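Local atomic coordinates of flavin reductase domain protein, FMN-binding (Shewanella baltica, PDB entry 3HMZ), a protein that binds flavin mononucleotide and probably acts as an oxidoreductase that uses NAD or NADP. Residues 133-138 against 152-157; 81-86 against 124-129. All coordinates share one frame; numbering follows the deposited sequence.

Contact 1 (133-138 against 152-157); sequences LACKLI and AEVIGA
With chi1 at 65°, Ile-155 holds CG1 between its own backbone N and carbonyl carbon, and this turn lays CG1 alongside Ala-134, 4.0 Å from Ala-134 CB, while CG2 swings the other way to meet Lys-136 CB. Val-154 on the opposite face has CG1 anti to its backbone N (chi1 171°); the fork thus straddles two neighbours, CG1 resting against Leu-133 CB at 4.1 Å and CG2 against both Leu-133 CD2 and Cys-135 SG. Further along that face the methyl of Ala-152 presses on Cys-135 CB at 3.7 Å.

The backbones run antiparallel, at 149°, and are interrupted by a classic beta bulge: Ile-155 and Gly-156 together face Ala-134. The single residue is therefore gripped from two: Ala-134 N donates to Gly-156 O (2.8 Å) and Ile-155 N donates to Ala-134 O (2.8 Å). Past the bulge the ladder is regular, and Lys-136 N donates to Glu-153 O at 2.8 Å, answered by Glu-153 N to Lys-136 O.

Strands 131-138 and 149-160 are neighbours in the antiparallel sheet of the flavin reductase fold; Phe-80 and Leu-60 continue the apolar face beside Cys-135, and Ile-138 packs on Tyr-147 of the second subunit. Lys-136 runs out fully extended, and Glu-153 is modelled in two positions, so any attraction between these opposite charges remains doubtful: cohesion here probably comes mainly from the four backbone hydrogen bonds and the apolar contacts.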
ATOM      1  N   LEU A 133      -9.197  -5.732  10.795  1.00 15.69           N
ATOM      2  CA  LEU A 133      -8.146  -5.503  11.753  1.00 16.34           C
ATOM      3  C   LEU A 133      -8.628  -4.439  12.753  1.00 15.40           C
ATOM      4  O   LEU A 133      -8.908  -3.294  12.354  1.00 15.47           O
ATOM      5  CB  LEU A 133      -6.871  -5.038  11.051  1.00 16.24           C
ATOM      6  CG  LEU A 133      -6.260  -5.965   9.976  1.00 16.11           C
ATOM      7  CD1 LEU A 133      -6.859  -5.782   8.576  1.00 18.28           C
ATOM      8  CD2 LEU A 133      -4.722  -5.760   9.900  1.00 18.10           C
ATOM      9  N   ALA A 134      -8.742  -4.816  14.031  1.00 15.94           N
ATOM     10  CA  ALA A 134      -9.095  -3.879  15.118  1.00 16.07           C
ATOM     11  C   ALA A 134      -7.814  -3.130  15.517  1.00 16.51           C
ATOM     12  O   ALA A 134      -6.789  -3.757  15.768  1.00 18.33           O
ATOM     13  CB  ALA A 134      -9.665  -4.613  16.267  1.00 17.49           C
ATOM     14  N   CYS A 135      -7.906  -1.801  15.566  1.00 16.66           N
ATOM     15  CA  CYS A 135      -6.745  -0.934  15.732  1.00 17.39           C
ATOM     16  C   CYS A 135      -6.904   0.036  16.893  1.00 18.29           C
ATOM     17  O   CYS A 135      -7.961   0.617  17.103  1.00 18.97           O
ATOM     18  CB  CYS A 135      -6.525  -0.113  14.468  1.00 17.76           C
ATOM     19  SG  CYS A 135      -6.197  -1.090  12.987  1.00 18.49           S
ATOM     20  N   LYS A 136      -5.807   0.191  17.628  1.00 19.04           N
ATOM     21  CA  LYS A 136      -5.709   1.118  18.747  1.00 19.58           C
ATOM     22  C   LYS A 136      -4.697   2.184  18.328  1.00 19.36           C
ATOM     23  O   LYS A 136      -3.525   1.879  18.111  1.00 19.90           O
ATOM     24  CB  LYS A 136      -5.240   0.427  20.013  1.00 22.13           C
ATOM     25  CG  LYS A 136      -5.144   1.356  21.258  1.00 25.14           C
ATOM     26  CD  LYS A 136      -4.583   0.586  22.414  1.00 28.77           C
ATOM     27  CE  LYS A 136      -4.544   1.480  23.652  1.00 31.69           C
ATOM     28  NZ  LYS A 136      -3.876   0.776  24.795  1.00 34.52           N
ATOM     29  N   LEU A 137      -5.157   3.418  18.250  1.00 19.10           N
ATOM     30  CA  LEU A 137      -4.308   4.545  17.915  1.00 19.63           C
ATOM     31  C   LEU A 137      -3.135   4.711  18.890  1.00 19.18           C
ATOM     32  O   LEU A 137      -3.307   4.594  20.095  1.00 21.48           O
ATOM     33  CB  LEU A 137      -5.115   5.857  17.902  1.00 21.15           C
ATOM     34  CG  LEU A 137      -4.417   7.161  17.475  1.00 21.54           C
ATOM     35  CD1 LEU A 137      -3.962   7.095  15.996  1.00 21.60           C
ATOM     36  CD2 LEU A 137      -5.303   8.383  17.756  1.00 23.17           C
ATOM     37  N   ILE A 138      -1.962   4.959  18.341  1.00 19.89           N
ATOM     38  CA  ILE A 138      -0.771   5.375  19.109  1.00 21.31           C
ATOM     39  C   ILE A 138      -0.661   6.878  18.823  1.00 22.50           C
ATOM     40  O   ILE A 138      -0.187   7.262  17.755  1.00 22.31           O
ATOM     41  CB  ILE A 138       0.493   4.651  18.677  1.00 22.76           C
ATOM     42  CG1 ILE A 138       0.338   3.156  18.863  1.00 23.14           C
ATOM     43  CG2 ILE A 138       1.728   5.227  19.510  1.00 23.22           C
ATOM     44  CD1 ILE A 138       1.476   2.359  18.310  1.00 23.50           C
ATOM     45  N   ALA A 152      -1.226   2.997  14.283  1.00 17.88           N
ATOM     46  CA  ALA A 152      -1.979   2.193  15.229  1.00 16.49           C
ATOM     47  C   ALA A 152      -1.408   0.817  15.456  1.00 17.76           C
ATOM     48  O   ALA A 152      -0.793   0.252  14.555  1.00 18.54           O
ATOM     49  CB  ALA A 152      -3.469   2.037  14.770  1.00 19.03           C
ATOM     50  N   GLU A 153      -1.650   0.289  16.656  1.00 18.59           N
ATOM     51  CA  GLU A 153      -1.347  -1.101  16.929  0.50 19.26           C
ATOM     52  C   GLU A 153      -2.578  -1.923  16.518  1.00 18.87           C
ATOM     53  O   GLU A 153      -3.718  -1.540  16.780  1.00 19.62           O
ATOM     54  CB  GLU A 153      -0.994  -1.324  18.399  0.50 21.07           C
ATOM     55  CG  GLU A 153      -1.004  -2.759  18.879  0.50 22.24           C
ATOM     56  CD  GLU A 153      -0.109  -2.960  20.119  0.50 23.03           C
ATOM     57  OE1 GLU A 153       0.213  -1.942  20.815  0.50 27.52           O
ATOM     58  OE2 GLU A 153       0.318  -4.110  20.333  0.50 20.10           O
ATOM     59  N   VAL A 154      -2.333  -3.048  15.868  1.00 16.91           N
ATOM     60  CA  VAL A 154      -3.419  -3.976  15.488  1.00 16.73           C
ATOM     61  C   VAL A 154      -3.545  -4.918  16.693  1.00 18.28           C
ATOM     62  O   VAL A 154      -2.567  -5.605  17.086  1.00 19.37           O
ATOM     63  CB  VAL A 154      -3.086  -4.733  14.213  1.00 16.51           C
ATOM     64  CG1 VAL A 154      -4.120  -5.835  13.980  1.00 17.85           C
ATOM     65  CG2 VAL A 154      -2.999  -3.747  13.034  1.00 18.45           C
ATOM     66  N   ILE A 155      -4.720  -4.904  17.315  1.00 18.68           N
ATOM     67  CA  ILE A 155      -5.013  -5.700  18.508  1.00 19.53           C
ATOM     68  C   ILE A 155      -5.859  -6.933  18.279  1.00 18.22           C
ATOM     69  O   ILE A 155      -6.076  -7.719  19.202  1.00 21.16           O
ATOM     70  CB  ILE A 155      -5.632  -4.794  19.641  1.00 21.74           C
ATOM     71  CG1 ILE A 155      -6.993  -4.220  19.235  1.00 22.85           C
ATOM     72  CG2 ILE A 155      -4.621  -3.651  19.988  1.00 22.47           C
ATOM     73  CD1 ILE A 155      -7.712  -3.404  20.359  1.00 24.61           C
ATOM     74  N   GLY A 156      -6.385  -7.085  17.062  1.00 17.61           N
ATOM     75  CA  GLY A 156      -7.161  -8.235  16.706  1.00 17.64           C
ATOM     76  C   GLY A 156      -7.298  -8.274  15.198  1.00 15.46           C
ATOM     77  O   GLY A 156      -7.287  -7.207  14.560  1.00 17.70           O
ATOM     78  N   ALA A 157      -7.383  -9.486  14.637  1.00 15.80           N
ATOM     79  CA  ALA A 157      -7.506  -9.657  13.194  1.00 15.67           C
ATOM     80  C   ALA A 157      -8.336 -10.878  12.895  1.00 14.67           C
ATOM     81  O   ALA A 157      -8.247 -11.894  13.616  1.00 15.82           O
ATOM     82  CB  ALA A 157      -6.124  -9.739  12.562  1.00 16.87           C
TER

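Contact 2 (81-86 against 124-129); sequences VIQVPT and PFVAGC. With EDO (1,2-ethanediol), chain E.
Val-81 meets the Phe-125 ring almost squarely: CG2 sits over the centre of one face, 3.9 Å from the centroid and 12° off the normal, a CH-pi contact, while CG1 lies against Phe-125 CD2. Next along, Gln-83 bends at chi2 (-113°) and turns its amide across Val-126. Gln-83 OE1 accepts from Val-126 N at 2.8 Å, with the donor above the amide plane, 37° out of it, and Val-126 CG2 packs against the same amide. Ser-35 OG and Leu-33 O bond to Gln-83 NE2, so both ends of this buried amide are held and its rotation is fixed.

Here strand 125-126, which pairs with 115-116 in a small sheet of its own, packs by side chains against strand 79-84 of the flavin reductase sheet, and a type II turn from Val-126 to Cys-129 follows it; the one direct hydrogen bond between the segments comes from the glutamine. Cys-129 still packs closely, its CB 3.2 Å from Val-84 O and its SG 3.8 Å from Gln-83 CG.

The turn's outer side is looser. A water bridges Thr-86 OG1 and Gly-128 O, donating a hydrogen bond to Gly-128 O at 2.7 Å, and exposed Gly-128 N donates to O2 of an ethanediol, probably from the crystallisation liquor, at 2.9 Å.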
ATOM      1  N   VAL A  81     -11.371   0.372  12.950  1.00 15.83           N
ATOM      2  CA  VAL A  81     -11.215  -0.896  12.254  1.00 15.42           C
ATOM      3  C   VAL A  81     -10.760  -0.558  10.818  1.00 15.59           C
ATOM      4  O   VAL A  81     -11.237   0.399  10.170  1.00 16.42           O
ATOM      5  CB  VAL A  81     -12.502  -1.751  12.205  1.00 16.00           C
ATOM      6  CG1 VAL A  81     -12.295  -3.046  11.369  1.00 16.35           C
ATOM      7  CG2 VAL A  81     -13.004  -2.082  13.627  1.00 16.70           C
ATOM      8  N   ILE A  82      -9.792  -1.350  10.369  1.00 15.53           N
ATOM      9  CA  ILE A  82      -9.343  -1.367   8.957  1.00 14.72           C
ATOM     10  C   ILE A  82      -9.846  -2.689   8.403  1.00 14.29           C
ATOM     11  O   ILE A  82      -9.636  -3.749   8.987  1.00 15.43           O
ATOM     12  CB  ILE A  82      -7.818  -1.297   8.829  1.00 14.58           C
ATOM     13  CG1 ILE A  82      -7.306   0.064   9.339  1.00 14.74           C
ATOM     14  CG2 ILE A  82      -7.348  -1.554   7.389  1.00 14.47           C
ATOM     15  CD1 ILE A  82      -7.825   1.266   8.552  1.00 15.48           C
ATOM     16  N   GLN A  83     -10.553  -2.624   7.288  1.00 14.32           N
ATOM     17  CA  GLN A  83     -11.095  -3.824   6.677  1.00 14.38           C
ATOM     18  C   GLN A  83     -10.926  -3.781   5.171  1.00 13.53           C
ATOM     19  O   GLN A  83     -10.883  -2.722   4.569  1.00 13.97           O
ATOM     20  CB  GLN A  83     -12.560  -4.063   7.092  1.00 14.92           C
ATOM     21  CG  GLN A  83     -13.508  -2.875   6.900  1.00 13.96           C
ATOM     22  CD  GLN A  83     -14.001  -2.319   8.189  1.00 15.75           C
ATOM     23  OE1 GLN A  83     -14.789  -3.004   8.866  1.00 16.13           O
ATOM     24  NE2 GLN A  83     -13.588  -1.090   8.527  1.00 16.33           N
ATOM     25  N   VAL A  84     -10.802  -4.966   4.591  1.00 13.21           N
ATOM     26  CA  VAL A  84     -10.494  -5.148   3.182  1.00 13.44           C
ATOM     27  C   VAL A  84     -11.765  -5.428   2.404  1.00 12.52           C
ATOM     28  O   VAL A  84     -12.323  -6.527   2.524  1.00 14.45           O
ATOM     29  CB  VAL A  84      -9.467  -6.298   3.005  1.00 14.05           C
ATOM     30  CG1 VAL A  84      -9.101  -6.449   1.550  1.00 14.38           C
ATOM     31  CG2 VAL A  84      -8.161  -6.036   3.836  1.00 14.98           C
ATOM     32  N   PRO A  85     -12.227  -4.471   1.595  1.00 13.90           N
ATOM     33  CA  PRO A  85     -13.427  -4.701   0.809  1.00 14.05           C
ATOM     34  C   PRO A  85     -13.137  -5.630  -0.386  1.00 13.93           C
ATOM     35  O   PRO A  85     -11.979  -5.892  -0.741  1.00 15.02           O
ATOM     36  CB  PRO A  85     -13.833  -3.290   0.369  1.00 15.74           C
ATOM     37  CG  PRO A  85     -12.555  -2.595   0.249  1.00 14.77           C
ATOM     38  CD  PRO A  85     -11.760  -3.096   1.432  1.00 14.66           C
ATOM     39  N   THR A  86     -14.226  -6.107  -0.960  1.00 15.41           N
ATOM     40  CA  THR A  86     -14.204  -7.007  -2.094  1.00 14.72           C
ATOM     41  C   THR A  86     -14.681  -6.297  -3.354  1.00 14.23           C
ATOM     42  O   THR A  86     -15.300  -5.237  -3.291  1.00 15.21           O
ATOM     43  CB  THR A  86     -15.144  -8.177  -1.861  1.00 14.89           C
ATOM     44  OG1 THR A  86     -16.475  -7.664  -1.837  1.00 17.19           O
ATOM     45  CG2 THR A  86     -14.779  -8.949  -0.601  1.00 16.79           C
ATOM     46  N   PRO A 124     -17.471  -0.680  15.055  1.00 17.96           N
ATOM     47  CA  PRO A 124     -18.250  -1.154  13.914  1.00 18.23           C
ATOM     48  C   PRO A 124     -17.356  -1.855  12.888  1.00 17.70           C
ATOM     49  O   PRO A 124     -16.308  -1.311  12.507  1.00 19.42           O
ATOM     50  CB  PRO A 124     -18.798   0.135  13.317  1.00 19.05           C
ATOM     51  CG  PRO A 124     -17.738   1.171  13.616  1.00 19.19           C
ATOM     52  CD  PRO A 124     -17.039   0.720  14.848  1.00 18.35           C
ATOM     53  N   PHE A 125     -17.768  -3.043  12.477  1.00 16.70           N
ATOM     54  CA  PHE A 125     -17.103  -3.820  11.442  1.00 15.90           C
ATOM     55  C   PHE A 125     -18.050  -3.869  10.219  1.00 15.47           C
ATOM     56  O   PHE A 125     -19.281  -4.008  10.389  1.00 16.83           O
ATOM     57  CB  PHE A 125     -16.839  -5.236  11.920  1.00 16.88           C
ATOM     58  CG  PHE A 125     -15.814  -5.334  13.019  1.00 16.53           C
ATOM     59  CD1 PHE A 125     -16.124  -5.003  14.323  1.00 19.66           C
ATOM     60  CD2 PHE A 125     -14.538  -5.767  12.738  1.00 16.51           C
ATOM     61  CE1 PHE A 125     -15.157  -5.112  15.325  1.00 20.52           C
ATOM     62  CE2 PHE A 125     -13.596  -5.913  13.725  1.00 16.98           C
ATOM     63  CZ  PHE A 125     -13.912  -5.567  15.048  1.00 19.25           C
ATOM     64  N   VAL A 126     -17.496  -3.804   9.012  1.00 14.84           N
ATOM     65  CA  VAL A 126     -18.300  -3.796   7.794  1.00 15.64           C
ATOM     66  C   VAL A 126     -18.555  -5.217   7.301  1.00 15.33           C
ATOM     67  O   VAL A 126     -17.629  -5.957   6.994  1.00 15.18           O
ATOM     68  CB  VAL A 126     -17.687  -2.902   6.703  1.00 14.31           C
ATOM     69  CG1 VAL A 126     -18.532  -2.936   5.430  1.00 16.42           C
ATOM     70  CG2 VAL A 126     -17.450  -1.440   7.228  1.00 16.57           C
ATOM     71  N   ALA A 127     -19.820  -5.598   7.229  1.00 16.06           N
ATOM     72  CA  ALA A 127     -20.217  -6.896   6.680  1.00 15.01           C
ATOM     73  C   ALA A 127     -19.830  -7.023   5.210  1.00 15.23           C
ATOM     74  O   ALA A 127     -19.888  -6.042   4.469  1.00 16.90           O
ATOM     75  CB  ALA A 127     -21.754  -7.115   6.806  1.00 16.62           C
ATOM     76  N   GLY A 128     -19.386  -8.213   4.821  1.00 15.45           N
ATOM     77  CA  GLY A 128     -19.074  -8.535   3.444  1.00 16.33           C
ATOM     78  C   GLY A 128     -17.615  -8.399   3.062  1.00 16.00           C
ATOM     79  O   GLY A 128     -17.215  -8.825   1.975  1.00 17.54           O
ATOM     80  N   CYS A 129     -16.802  -7.771   3.923  1.00 15.94           N
ATOM     81  CA  CYS A 129     -15.377  -7.616   3.632  1.00 15.20           C
ATOM     82  C   CYS A 129     -14.703  -8.985   3.772  1.00 14.71           C
ATOM     83  O   CYS A 129     -15.306  -9.951   4.274  1.00 15.95           O
ATOM     84  CB  CYS A 129     -14.749  -6.637   4.609  1.00 14.86           C
ATOM     85  SG  CYS A 129     -15.429  -4.963   4.420  1.00 16.88           S
TER
HETATM   86  C1  EDO E 200     -20.079 -11.509   8.720  1.00 41.42           C
HETATM   87  O1  EDO E 200     -20.280 -11.113  10.090  1.00 44.76           O
HETATM   88  C2  EDO E 200     -19.608 -10.301   7.941  1.00 38.99           C
HETATM   89  O2  EDO E 200     -19.435 -10.517   6.548  1.00 32.96           O
HETATM   90  O   HOH W   1     -18.504  -8.854  -0.345  1.00 20.23           O

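From the N terminus, residues 81-86 come first, and contact 2 closes when the chain returns at 124-129, with 37 residues in between, after helices 90-96 and 107-111. Only three residues lie between 129 and 133, where the chain has already entered strand 131-138; contact 1 then closes a shorter loop of 13 residues around helix 141-147. The two loops stand in series, neither nesting nor crossing. They meet through strands 79-84 and 131-138, sheet neighbours: Leu-133 N lies 2.7 Å from Ile-82 O, a probable hydrogen bond, and Cys-135 SG packs on Ile-82 CG1 at 4.0 Å. Contact 1 thus carries the sheet on to strand 149-160, whereas contact 2 fastens segment 124-129 to it.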